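PDB 4R3U: 2-hydroxyisobutyryl-CoA mutase large subunit from Aquincola tertiaricarbonis, which combines with a small cobalamin-binding subunit to isomerise 2-hydroxyisobutyryl-CoA and (S)-3-hydroxybutyryl-CoA, carrying the acyl-CoA substrate itself. Local coordinates for residues T51-F55 with L425-Y429; E221-P225 with I556-K561; L275-N280 with I323-F328; S302-F306 with Q364-L370. All coordinates share one frame; numbering follows the deposited sequence.

Contact 1 (T51-F55 with L425-Y429); sequences TIGDF and LTTEY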
loop_
_atom_site.group_PDB
_atom_site.type_symbol
_atom_site.label_atom_id
_atom_site.label_comp_id
_atom_site.label_asym_id
_atom_site.label_seq_id
_atom_site.Cartn_x
_atom_site.Cartn_y
_atom_site.Cartn_z
ATOM N N THR A 51 19.924 0.048 4.928
ATOM C CA THR A 51 18.675 -0.655 4.708
ATOM C C THR A 51 18.341 -1.389 6.078
ATOM O O THR A 51 19.152 -1.328 7.025
ATOM C CB THR A 51 18.854 -1.667 3.560
ATOM O OG1 THR A 51 19.981 -2.503 3.819
ATOM C CG2 THR A 51 19.009 -1.033 2.222
ATOM N N ILE A 52 17.176 -2.056 6.195
ATOM C CA ILE A 52 16.829 -2.784 7.434
ATOM C C ILE A 52 17.807 -3.963 7.558
ATOM O O ILE A 52 18.281 -4.273 8.648
ATOM C CB ILE A 52 15.347 -3.226 7.448
ATOM C CG1 ILE A 52 14.394 -2.008 7.489
ATOM C CG2 ILE A 52 15.053 -4.216 8.594
ATOM C CD1 ILE A 52 12.883 -2.296 7.184
ATOM N N GLY A 53 18.186 -4.521 6.415
ATOM C CA GLY A 53 19.150 -5.612 6.315
ATOM C C GLY A 53 20.603 -5.213 6.477
ATOM O O GLY A 53 21.487 -6.010 6.168
ATOM N N ASP A 54 20.845 -3.975 6.988
ATOM C CA ASP A 54 22.155 -3.390 7.318
ATOM C C ASP A 54 23.135 -3.112 6.171
ATOM O O ASP A 54 24.347 -3.047 6.386
ATOM C CB ASP A 54 22.826 -4.140 8.474
ATOM C CG ASP A 54 22.586 -3.577 9.847
ATOM O OD1 ASP A 54 21.607 -2.808 10.017
ATOM O OD2 ASP A 54 23.347 -3.935 10.768
ATOM N N PHE A 55 22.621 -2.938 4.964
ATOM C CA PHE A 55 23.469 -2.581 3.832
ATOM C C PHE A 55 23.528 -1.065 3.802
ATOM O O PHE A 55 22.469 -0.431 3.849
ATOM C CB PHE A 55 22.869 -3.101 2.517
ATOM C CG PHE A 55 23.280 -4.489 2.116
ATOM C CD1 PHE A 55 23.095 -5.560 2.974
ATOM C CD2 PHE A 55 23.806 -4.735 0.849
ATOM C CE1 PHE A 55 23.470 -6.846 2.600
ATOM C CE2 PHE A 55 24.157 -6.030 0.459
ATOM C CZ PHE A 55 23.984 -7.078 1.339
ATOM N N LEU A 425 22.205 -2.197 -5.594
ATOM C CA LEU A 425 21.829 -3.046 -4.467
ATOM C C LEU A 425 21.703 -4.518 -4.882
ATOM O O LEU A 425 22.170 -5.383 -4.134
ATOM C CB LEU A 425 20.541 -2.522 -3.804
ATOM C CG LEU A 425 20.305 -2.897 -2.327
ATOM C CD1 LEU A 425 21.568 -2.654 -1.446
ATOM C CD2 LEU A 425 19.103 -2.160 -1.777
ATOM N N THR A 426 21.117 -4.797 -6.091
ATOM C CA THR A 426 21.023 -6.155 -6.654
ATOM C C THR A 426 22.453 -6.738 -6.756
ATOM O O THR A 426 22.699 -7.875 -6.334
ATOM C CB THR A 426 20.346 -6.129 -8.046
ATOM O OG1 THR A 426 19.024 -5.592 -7.928
ATOM C CG2 THR A 426 20.325 -7.503 -8.731
ATOM N N THR A 427 23.395 -5.920 -7.271
ATOM C CA THR A 427 24.797 -6.327 -7.431
ATOM C C THR A 427 25.536 -6.550 -6.091
ATOM O O THR A 427 26.355 -7.471 -5.993
ATOM C CB THR A 427 25.491 -5.437 -8.473
ATOM O OG1 THR A 427 24.792 -5.571 -9.728
ATOM C CG2 THR A 427 26.957 -5.776 -8.640
ATOM N N GLU A 428 25.237 -5.707 -5.084
ATOM C CA GLU A 428 25.793 -5.772 -3.729
ATOM C C GLU A 428 25.325 -7.065 -3.067
ATOM O O GLU A 428 26.157 -7.817 -2.552
ATOM C CB GLU A 428 25.405 -4.533 -2.899
ATOM C CG GLU A 428 26.530 -3.525 -2.765
ATOM C CD GLU A 428 27.736 -4.017 -1.971
ATOM O OE1 GLU A 428 28.753 -4.382 -2.607
ATOM O OE2 GLU A 428 27.661 -4.050 -0.719
ATOM N N TYR A 429 24.012 -7.374 -3.162
ATOM C CA TYR A 429 23.456 -8.625 -2.652
ATOM C C TYR A 429 24.138 -9.865 -3.262
ATOM O O TYR A 429 24.577 -10.730 -2.508
ATOM C CB TYR A 429 21.919 -8.676 -2.813
ATOM C CG TYR A 429 21.229 -8.269 -1.539
ATOM C CD1 TYR A 429 20.939 -9.211 -0.546
ATOM C CD2 TYR A 429 21.004 -6.924 -1.248
ATOM C CE1 TYR A 429 20.394 -8.825 0.678
ATOM C CE2 TYR A 429 20.446 -6.530 -0.037
ATOM C CZ TYR A 429 20.136 -7.484 0.919
ATOM O OH TYR A 429 19.642 -7.081 2.130
HETATM O O HOH W 1 20.787 -8.230 4.687
#
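Phe55 and Tyr429 form an offset stack, with ring centroids 4.1 Å apart and planes only 3° from parallel. Phe55 CG stands anti to its own carbonyl carbon (chi1 -89°), which carries the ring out of the loop 51-55 and lays it over one face of the tyrosine. Apolar packing extends the stack: Leu425 CD1 comes within 3.8 Å of Phe55 CD2, while its other branch, CD2, meets Thr51 CG2 tip to tip at 4.2 Å. Backbone and CB of Glu428 lie by the phenylalanine at CE2, the carbonyl carbon near the ring plane.

No direct hydrogen bond joins the two segments, but a water donates to both Gly53 O (2.8 Å) and Tyr429 OH (3.0 Å). Thr51 OG1 accepts from Phe55 N at 2.9 Å, tying together the ends of a loop that contains a type I turn from Thr51 to Asp54. Glu308 bonds both Thr51 OG1 and Tyr429 OH, so one carboxylate links loop and helix.

The loop is the turn of a beta hairpin, strands 49-50 and 56-57. Helix 420-442 supplies the other side, helix 306-327 lies against Leu425 and Tyr429, and Leu265 of helix 264-283 touches the side chains of both Phe55 and Tyr429.

Contact 2 (E221-P225 with I556-K561); sequences EYIYP and IVEKLK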
loop_
_atom_site.group_PDB
_atom_site.type_symbol
_atom_site.label_atom_id
_atom_site.label_comp_id
_atom_site.label_asym_id
_atom_site.label_seq_id
_atom_site.Cartn_x
_atom_site.Cartn_y
_atom_site.Cartn_z
ATOM N N GLU A 221 10.683 -28.049 12.696
ATOM C CA GLU A 221 9.819 -29.211 12.493
ATOM C C GLU A 221 10.697 -30.334 11.984
ATOM O O GLU A 221 11.140 -30.304 10.849
ATOM C CB GLU A 221 8.677 -28.923 11.498
ATOM C CG GLU A 221 7.844 -27.702 11.852
ATOM C CD GLU A 221 6.891 -27.236 10.781
ATOM O OE1 GLU A 221 6.829 -27.879 9.708
ATOM O OE2 GLU A 221 6.218 -26.205 11.005
ATOM N N TYR A 222 11.017 -31.285 12.841
ATOM C CA TYR A 222 11.870 -32.419 12.476
ATOM C C TYR A 222 11.473 -33.669 13.239
ATOM O O TYR A 222 10.878 -33.581 14.317
ATOM C CB TYR A 222 13.368 -32.101 12.660
ATOM C CG TYR A 222 13.716 -31.229 13.844
ATOM C CD1 TYR A 222 13.456 -31.651 15.148
ATOM C CD2 TYR A 222 14.324 -29.993 13.668
ATOM C CE1 TYR A 222 13.782 -30.855 16.244
ATOM C CE2 TYR A 222 14.648 -29.185 14.758
ATOM C CZ TYR A 222 14.393 -29.629 16.046
ATOM O OH TYR A 222 14.714 -28.847 17.130
ATOM N N ILE A 223 11.767 -34.831 12.662
ATOM C CA ILE A 223 11.454 -36.120 13.255
ATOM C C ILE A 223 12.754 -36.902 13.443
ATOM O O ILE A 223 13.107 -37.247 14.554
ATOM C CB ILE A 223 10.385 -36.913 12.416
ATOM C CG1 ILE A 223 9.100 -36.080 12.162
ATOM C CG2 ILE A 223 10.036 -38.235 13.108
ATOM C CD1 ILE A 223 8.131 -36.586 11.082
ATOM N N TYR A 224 13.469 -37.147 12.354
ATOM C CA TYR A 224 14.681 -37.957 12.296
ATOM C C TYR A 224 15.934 -37.113 12.228
ATOM O O TYR A 224 15.839 -35.921 11.892
ATOM C CB TYR A 224 14.617 -38.855 11.033
ATOM C CG TYR A 224 13.289 -39.566 10.894
ATOM C CD1 TYR A 224 12.920 -40.579 11.787
ATOM C CD2 TYR A 224 12.365 -39.181 9.917
ATOM C CE1 TYR A 224 11.685 -41.212 11.689
ATOM C CE2 TYR A 224 11.124 -39.811 9.809
ATOM C CZ TYR A 224 10.795 -40.833 10.695
ATOM O OH TYR A 224 9.583 -41.469 10.611
ATOM N N PRO A 225 17.122 -37.733 12.443
ATOM C CA PRO A 225 18.382 -36.987 12.275
ATOM C C PRO A 225 18.540 -36.476 10.832
ATOM O O PRO A 225 17.862 -36.966 9.917
ATOM C CB PRO A 225 19.456 -38.042 12.615
ATOM C CG PRO A 225 18.751 -39.122 13.367
ATOM C CD PRO A 225 17.383 -39.149 12.799
ATOM N N ILE A 556 3.481 -45.005 9.928
ATOM C CA ILE A 556 4.629 -44.812 9.039
ATOM C C ILE A 556 5.798 -44.164 9.773
ATOM O O ILE A 556 6.912 -44.710 9.733
ATOM C CB ILE A 556 4.220 -44.068 7.718
ATOM C CG1 ILE A 556 3.087 -44.845 6.961
ATOM C CG2 ILE A 556 5.424 -43.856 6.794
ATOM C CD1 ILE A 556 2.286 -44.023 5.931
ATOM N N VAL A 557 5.541 -43.009 10.439
ATOM C CA VAL A 557 6.525 -42.227 11.206
ATOM C C VAL A 557 7.159 -43.042 12.344
ATOM O O VAL A 557 8.395 -43.070 12.458
ATOM C CB VAL A 557 5.955 -40.857 11.675
ATOM C CG1 VAL A 557 6.738 -40.265 12.852
ATOM C CG2 VAL A 557 5.869 -39.864 10.515
ATOM N N GLU A 558 6.317 -43.706 13.176
ATOM C CA GLU A 558 6.792 -44.498 14.325
ATOM C C GLU A 558 7.633 -45.669 13.936
ATOM O O GLU A 558 8.671 -45.888 14.562
ATOM C CB GLU A 558 5.656 -44.913 15.254
ATOM C CG GLU A 558 5.051 -43.745 16.011
ATOM C CD GLU A 558 6.011 -42.857 16.781
ATOM O OE1 GLU A 558 6.702 -43.368 17.695
ATOM O OE2 GLU A 558 6.048 -41.639 16.481
ATOM N N LYS A 559 7.213 -46.412 12.885
ATOM C CA LYS A 559 7.945 -47.566 12.360
ATOM C C LYS A 559 9.394 -47.171 11.985
ATOM O O LYS A 559 10.337 -47.876 12.346
ATOM C CB LYS A 559 7.196 -48.158 11.148
ATOM C CG LYS A 559 7.724 -49.497 10.691
ATOM C CD LYS A 559 7.341 -50.592 11.664
ATOM C CE LYS A 559 7.892 -51.938 11.283
ATOM N NZ LYS A 559 7.413 -52.993 12.218
ATOM N N LEU A 560 9.557 -46.013 11.295
ATOM C CA LEU A 560 10.861 -45.512 10.849
ATOM C C LEU A 560 11.758 -44.967 11.964
ATOM O O LEU A 560 12.985 -45.013 11.814
ATOM C CB LEU A 560 10.761 -44.581 9.628
ATOM C CG LEU A 560 10.124 -45.173 8.356
ATOM C CD1 LEU A 560 10.135 -44.157 7.225
ATOM C CD2 LEU A 560 10.847 -46.452 7.884
ATOM N N LYS A 561 11.159 -44.518 13.103
ATOM C CA LYS A 561 11.896 -44.055 14.289
ATOM C C LYS A 561 12.720 -45.215 14.912
ATOM O O LYS A 561 13.802 -44.978 15.444
ATOM C CB LYS A 561 10.944 -43.490 15.343
ATOM C CG LYS A 561 10.574 -42.037 15.123
ATOM C CD LYS A 561 9.526 -41.622 16.135
ATOM C CE LYS A 561 9.182 -40.160 16.038
ATOM N NZ LYS A 561 7.989 -39.826 16.858
#
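Tyr224 reaches across to helix 553-564 and ends on the backbone of Val557. From CB, the chain leaves with CG anti to the carbonyl carbon (chi1 -48°), and the ring then runs toward the helix. The preceding residue, Ile223, lays CG2 over the centre of one ring face, 3.6 Å above the plane. Farther out, CE1 comes within 3.6 Å of Lys561 N, which sits at the ring edge, and it also touches Lys561 CG. CZ packs on Leu560 CB at 3.9 Å. The hydroxyl OH donates to Val557 O at 2.7 Å, in the carbonyl plane and on a lone pair, with a C=O...O angle of 111°. That oxygen also accepts Lys561 N in the ordinary helical bond, so two donors grip it.

The loop links helices 213-219 and 226-243, with Pro225 as N-cap of the second, in the TIM-barrel part of the mutase; helix 553-564 packs there close to the C-terminus of the chain. Ile223 works beside the tyrosine: its CG2 meets Lys561 CE at 3.6 Å and Val557 CG1 at 3.9 Å, crossing both side chains at about a right angle. Lys561 extends past it to a salt bridge, NZ to Glu558 OE2 (2.7 Å), on the syn side of the carboxylate. Trp564 meets the Tyr224 ring edge-to-face, and Glu221, early in the loop, touches cobalamin.

Contact 3 (L275-N280 with I323-F328); sequences LITYVN and IMKERF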
loop_
_atom_site.group_PDB
_atom_site.type_symbol
_atom_site.label_atom_id
_atom_site.label_comp_id
_atom_site.label_asym_id
_atom_site.label_seq_id
_atom_site.Cartn_x
_atom_site.Cartn_y
_atom_site.Cartn_z
ATOM N N LEU A 275 20.089 -25.207 -1.166
ATOM C CA LEU A 275 19.920 -25.648 -2.551
ATOM C C LEU A 275 21.123 -26.497 -2.997
ATOM O O LEU A 275 20.928 -27.594 -3.525
ATOM C CB LEU A 275 19.721 -24.452 -3.516
ATOM C CG LEU A 275 20.009 -24.741 -5.007
ATOM C CD1 LEU A 275 18.855 -25.474 -5.677
ATOM C CD2 LEU A 275 20.373 -23.493 -5.734
ATOM N N ILE A 276 22.343 -25.991 -2.784
ATOM C CA ILE A 276 23.574 -26.676 -3.168
ATOM C C ILE A 276 23.640 -28.101 -2.577
ATOM O O ILE A 276 23.890 -29.053 -3.316
ATOM C CB ILE A 276 24.813 -25.796 -2.855
ATOM C CG1 ILE A 276 24.890 -24.623 -3.855
ATOM C CG2 ILE A 276 26.136 -26.652 -2.814
ATOM C CD1 ILE A 276 25.573 -23.362 -3.302
ATOM N N THR A 277 23.330 -28.237 -1.274
ATOM C CA THR A 277 23.310 -29.511 -0.548
ATOM C C THR A 277 22.353 -30.495 -1.225
ATOM O O THR A 277 22.736 -31.642 -1.471
ATOM C CB THR A 277 22.970 -29.249 0.916
ATOM O OG1 THR A 277 23.767 -28.165 1.373
ATOM C CG2 THR A 277 23.185 -30.455 1.807
ATOM N N TYR A 278 21.136 -30.031 -1.557
ATOM C CA TYR A 278 20.069 -30.801 -2.201
ATOM C C TYR A 278 20.438 -31.289 -3.586
ATOM O O TYR A 278 20.233 -32.468 -3.881
ATOM C CB TYR A 278 18.744 -29.994 -2.224
ATOM C CG TYR A 278 18.052 -29.838 -0.874
ATOM C CD1 TYR A 278 17.935 -30.919 0.007
ATOM C CD2 TYR A 278 17.437 -28.639 -0.517
ATOM C CE1 TYR A 278 17.276 -30.792 1.227
ATOM C CE2 TYR A 278 16.783 -28.494 0.710
ATOM C CZ TYR A 278 16.682 -29.583 1.568
ATOM O OH TYR A 278 16.027 -29.491 2.774
ATOM N N VAL A 279 21.002 -30.409 -4.424
ATOM C CA VAL A 279 21.418 -30.724 -5.791
ATOM C C VAL A 279 22.498 -31.794 -5.787
ATOM O O VAL A 279 22.440 -32.735 -6.596
ATOM C CB VAL A 279 21.847 -29.466 -6.594
ATOM C CG1 VAL A 279 22.300 -29.842 -8.011
ATOM C CG2 VAL A 279 20.716 -28.447 -6.651
ATOM N N ASN A 280 23.462 -31.670 -4.850
ATOM C CA ASN A 280 24.550 -32.644 -4.672
ATOM C C ASN A 280 24.003 -34.028 -4.287
ATOM O O ASN A 280 24.441 -35.033 -4.846
ATOM C CB ASN A 280 25.553 -32.154 -3.628
ATOM C CG ASN A 280 26.422 -30.993 -4.064
ATOM O OD1 ASN A 280 26.809 -30.858 -5.224
ATOM N ND2 ASN A 280 26.811 -30.156 -3.120
ATOM N N ILE A 323 24.864 -20.339 -10.391
ATOM C CA ILE A 323 25.188 -21.567 -9.639
ATOM C C ILE A 323 24.841 -22.796 -10.475
ATOM O O ILE A 323 25.684 -23.672 -10.654
ATOM C CB ILE A 323 24.478 -21.579 -8.250
ATOM C CG1 ILE A 323 25.059 -20.499 -7.300
ATOM C CG2 ILE A 323 24.523 -22.955 -7.595
ATOM C CD1 ILE A 323 24.083 -20.158 -6.053
ATOM N N MET A 324 23.601 -22.849 -10.987
ATOM C CA MET A 324 23.081 -23.943 -11.807
ATOM C C MET A 324 23.880 -24.150 -13.098
ATOM O O MET A 324 24.279 -25.284 -13.390
ATOM C CB MET A 324 21.571 -23.753 -12.066
ATOM C CG MET A 324 20.727 -23.753 -10.784
ATOM S SD MET A 324 21.073 -25.082 -9.568
ATOM C CE MET A 324 20.240 -26.383 -10.294
ATOM N N LYS A 325 24.197 -23.053 -13.808
ATOM C CA LYS A 325 24.997 -23.097 -15.024
ATOM C C LYS A 325 26.455 -23.399 -14.742
ATOM O O LYS A 325 26.980 -24.374 -15.283
ATOM C CB LYS A 325 24.879 -21.787 -15.837
ATOM C CG LYS A 325 25.492 -21.901 -17.240
ATOM C CD LYS A 325 25.889 -20.554 -17.831
ATOM C CE LYS A 325 25.837 -20.606 -19.325
ATOM N NZ LYS A 325 25.698 -19.248 -19.910
ATOM N N GLU A 326 27.125 -22.539 -13.940
ATOM C CA GLU A 326 28.560 -22.643 -13.677
ATOM C C GLU A 326 28.985 -23.750 -12.756
ATOM O O GLU A 326 29.957 -24.450 -13.073
ATOM C CB GLU A 326 29.179 -21.297 -13.269
ATOM C CG GLU A 326 28.992 -20.167 -14.282
ATOM C CD GLU A 326 29.561 -20.271 -15.692
ATOM O OE1 GLU A 326 30.644 -20.880 -15.866
ATOM O OE2 GLU A 326 28.962 -19.665 -16.611
ATOM N N ARG A 327 28.276 -23.929 -11.626
ATOM C CA ARG A 327 28.629 -24.945 -10.638
ATOM C C ARG A 327 28.031 -26.325 -10.943
ATOM O O ARG A 327 28.683 -27.333 -10.696
ATOM C CB ARG A 327 28.246 -24.461 -9.227
ATOM C CG ARG A 327 28.764 -25.344 -8.094
ATOM C CD ARG A 327 27.903 -25.212 -6.855
ATOM N NE ARG A 327 28.410 -26.074 -5.797
ATOM C CZ ARG A 327 29.066 -25.624 -4.735
ATOM N NH1 ARG A 327 29.526 -26.466 -3.832
ATOM N NH2 ARG A 327 29.188 -24.319 -4.525
ATOM N N PHE A 328 26.791 -26.384 -11.427
ATOM C CA PHE A 328 26.201 -27.689 -11.675
ATOM C C PHE A 328 26.268 -28.172 -13.115
ATOM O O PHE A 328 26.044 -29.360 -13.372
ATOM C CB PHE A 328 24.813 -27.826 -11.017
ATOM C CG PHE A 328 24.887 -27.700 -9.507
ATOM C CD1 PHE A 328 25.581 -28.641 -8.740
ATOM C CD2 PHE A 328 24.306 -26.620 -8.854
ATOM C CE1 PHE A 328 25.669 -28.511 -7.343
ATOM C CE2 PHE A 328 24.381 -26.496 -7.454
ATOM C CZ PHE A 328 25.055 -27.441 -6.711
#
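Val279 and Phe328 make the tight part of this contact, which joins helices 264-283 and 306-327; these follow the neighbouring parallel strands 252-253 and 298-302 of the barrel. Val279 CG1 sits over the centre of the phenylalanine ring, 3.5 Å from the centroid, a CH-pi contact. The methyl gets there because CG1 is anti to the backbone N (chi1 179°). On the opposite ring face lies Arg327 CD, offset toward the rim, so the ring is held between an aliphatic group of its own segment and one from the other helix. Its edge is occupied too: Asn280 OD1 lies in the ring plane, 3.4 Å from Phe328 CE1, with the amide turned 68° against the ring, and Ile276 CA lies near the ring plane, 3.9 Å from Phe328 CZ.

Away from Phe328 the packing is wider. The axes of the two short helical segments come no closer than 12.3 Å and cross at -56°, and branched aliphatic side chains and Met324 fill the gap. Leu275 CD2 meets Met324 SD at 4.2 Å, and Ile276 CG1 meets Ile323 CG2 at 4.1 Å. On the solvent side, exposed Arg327 lays one guanidinium face over Ile276 CG2, which is 3.5 Å from NH1. Arg327 NH1 also makes a long, weak ion pair with Glu441. Ile323 O accepts from both Arg327 N and Phe328 N, in a wider pi-type turn next to the contact.

With no hydrogen bond between the two segments, cohesion rests on dispersion, CH-pi contact and a probably favourable approach of the amide oxygen to the electropositive ring edge.

Contact 4 (S302-F306 with Q364-L370); sequences SQGDF and QALSAVL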
loop_
_atom_site.group_PDB
_atom_site.type_symbol
_atom_site.label_atom_id
_atom_site.label_comp_id
_atom_site.label_asym_id
_atom_site.label_seq_id
_atom_site.Cartn_x
_atom_site.Cartn_y
_atom_site.Cartn_z
ATOM N N SER A 302 8.642 -11.139 1.712
ATOM C CA SER A 302 8.702 -9.793 1.179
ATOM C C SER A 302 8.656 -8.960 2.443
ATOM O O SER A 302 7.596 -8.816 3.077
ATOM C CB SER A 302 7.520 -9.475 0.282
ATOM O OG SER A 302 7.679 -8.137 -0.157
ATOM N N GLN A 303 9.846 -8.535 2.892
ATOM C CA GLN A 303 10.020 -7.753 4.108
ATOM C C GLN A 303 9.742 -6.286 3.873
ATOM O O GLN A 303 9.344 -5.885 2.750
ATOM C CB GLN A 303 11.392 -7.992 4.770
ATOM C CG GLN A 303 11.340 -8.849 6.025
ATOM C CD GLN A 303 11.056 -8.094 7.324
ATOM O OE1 GLN A 303 11.118 -6.850 7.436
ATOM N NE2 GLN A 303 10.769 -8.855 8.361
ATOM N N GLY A 304 9.919 -5.514 4.971
ATOM C CA GLY A 304 9.607 -4.106 5.069
ATOM C C GLY A 304 10.440 -3.164 4.272
ATOM O O GLY A 304 9.942 -2.082 3.993
ATOM N N ASP A 305 11.726 -3.483 3.968
ATOM C CA ASP A 305 12.524 -2.511 3.198
ATOM C C ASP A 305 12.171 -2.680 1.736
ATOM O O ASP A 305 12.647 -3.614 1.058
ATOM C CB ASP A 305 14.038 -2.608 3.450
ATOM C CG ASP A 305 14.822 -1.359 3.053
ATOM O OD1 ASP A 305 14.716 -0.928 1.864
ATOM O OD2 ASP A 305 15.579 -0.830 3.912
ATOM N N PHE A 306 11.267 -1.808 1.279
ATOM C CA PHE A 306 10.714 -1.827 -0.065
ATOM C C PHE A 306 11.700 -2.161 -1.199
ATOM O O PHE A 306 11.476 -3.138 -1.916
ATOM C CB PHE A 306 9.923 -0.533 -0.331
ATOM C CG PHE A 306 9.141 -0.550 -1.617
ATOM C CD1 PHE A 306 7.915 -1.204 -1.693
ATOM C CD2 PHE A 306 9.633 0.085 -2.759
ATOM C CE1 PHE A 306 7.195 -1.240 -2.886
ATOM C CE2 PHE A 306 8.902 0.077 -3.948
ATOM C CZ PHE A 306 7.686 -0.590 -4.005
ATOM N N GLN A 364 4.480 -4.503 0.921
ATOM C CA GLN A 364 5.152 -5.794 0.861
ATOM C C GLN A 364 4.653 -6.646 -0.322
ATOM O O GLN A 364 5.464 -7.254 -1.008
ATOM C CB GLN A 364 5.037 -6.521 2.196
ATOM C CG GLN A 364 5.867 -5.872 3.292
ATOM C CD GLN A 364 5.438 -6.307 4.669
ATOM O OE1 GLN A 364 4.896 -7.405 4.854
ATOM N NE2 GLN A 364 5.679 -5.453 5.677
ATOM N N ALA A 365 3.330 -6.619 -0.614
ATOM C CA ALA A 365 2.758 -7.279 -1.758
ATOM C C ALA A 365 3.344 -6.649 -3.034
ATOM O O ALA A 365 3.746 -7.380 -3.939
ATOM C CB ALA A 365 1.256 -7.136 -1.739
ATOM N N LEU A 366 3.429 -5.311 -3.097
ATOM C CA LEU A 366 3.987 -4.585 -4.237
ATOM C C LEU A 366 5.458 -4.947 -4.498
ATOM O O LEU A 366 5.820 -5.157 -5.654
ATOM C CB LEU A 366 3.776 -3.061 -4.118
ATOM C CG LEU A 366 4.246 -2.212 -5.341
ATOM C CD1 LEU A 366 3.528 -2.652 -6.659
ATOM C CD2 LEU A 366 4.094 -0.744 -5.071
ATOM N N SER A 367 6.285 -5.043 -3.438
ATOM C CA SER A 367 7.693 -5.465 -3.504
ATOM C C SER A 367 7.784 -6.877 -4.137
ATOM O O SER A 367 8.664 -7.125 -4.950
ATOM C CB SER A 367 8.305 -5.508 -2.104
ATOM O OG SER A 367 8.932 -4.301 -1.712
ATOM N N ALA A 368 6.867 -7.781 -3.783
ATOM C CA ALA A 368 6.836 -9.145 -4.326
ATOM C C ALA A 368 6.549 -9.168 -5.840
ATOM O O ALA A 368 7.185 -9.928 -6.581
ATOM C CB ALA A 368 5.801 -9.980 -3.580
ATOM N N VAL A 369 5.615 -8.301 -6.280
ATOM C CA VAL A 369 5.167 -8.141 -7.672
ATOM C C VAL A 369 6.297 -7.507 -8.507
ATOM O O VAL A 369 6.591 -7.974 -9.609
ATOM C CB VAL A 369 3.845 -7.317 -7.703
ATOM C CG1 VAL A 369 3.437 -6.947 -9.127
ATOM C CG2 VAL A 369 2.724 -8.078 -7.013
ATOM N N LEU A 370 6.945 -6.459 -7.961
ATOM C CA LEU A 370 8.055 -5.759 -8.600
ATOM C C LEU A 370 9.283 -6.681 -8.607
ATOM O O LEU A 370 10.128 -6.578 -9.507
ATOM C CB LEU A 370 8.349 -4.420 -7.876
ATOM C CG LEU A 370 7.256 -3.340 -7.871
ATOM C CD1 LEU A 370 7.812 -2.039 -7.375
ATOM C CD2 LEU A 370 6.600 -3.131 -9.263
HETATM O O HOH W 2 8.166 -4.121 1.268
#
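Ser302 and Ser367 fasten segment 302-306 to helix 357-370, one hydroxyl from each segment. Ser302 OG donates to Gln364 O at 2.5 Å, a length so short that its exact value is doubtful; it and Ala368 N, the helical donor, reach that oxygen from opposite faces of the carbonyl plane. In the reverse direction Ser367 OG donates to Phe306 O at 2.8 Å, in the carbonyl plane and on a lone pair. The same hydroxyl receives a water at 3.1 Å from OG, and this water also donates to Gln303 O.

Phe306 forms the apolar half. With CG anti to its backbone N (chi1 -171°), the ring lies beside the helix, where CZ meets Leu366 CD2 at 3.8 Å, at its edge, and Leu370 CD1 at 3.7 Å, obliquely. Gln364 runs extended past the loop, CG 3.4 Å from Ser302 O, and its amide NE2 is anchored on Thr348.

In the next shell, Gly304 N bonds Gln303 OE1 in a straight line (179°) though above the amide plane, and Asp305 is the N-cap of helix 306-327, its OD1 making a weak bond to Glu308 N. A second copy of the subunit packs Val409 on Phe306 and its own Phe306 on Leu366.

The loop leaves the C-terminal end of strand 298-302, and helix 357-370 follows the adjacent parallel strand 340-344: packing characteristic of a TIM barrel, with the Gln303 side chain about 9 Å from bound cobalamin and that of Gln364 about 9 Å from 5'-deoxyadenosine.

Overall arrangement
Contacts 1 and 4 adjoin, their centres 14 Å apart, and meet directly where Ile52 N is probably hydrogen-bonded to Asp305 OD2 (3.0 Å). Contact 2 lies on the opposite side of the chain's centre from both, centre to centre about 39 Å from contact 1 and about 37 Å from contact 4; the centre of contact 3 is about 24 to 28 Å from the other three. Helix 306-327 links three of them: it begins within contact 4, packs against contact 1 and runs on into contact 3. Contacts 3 and 4 each lie within the spans of contacts 1 and 2; contacts 1 and 2 alternate along the chain, as do 3 and 4. Distant segments are thus fastened around one barrel, with contact 2 touching cobalamin.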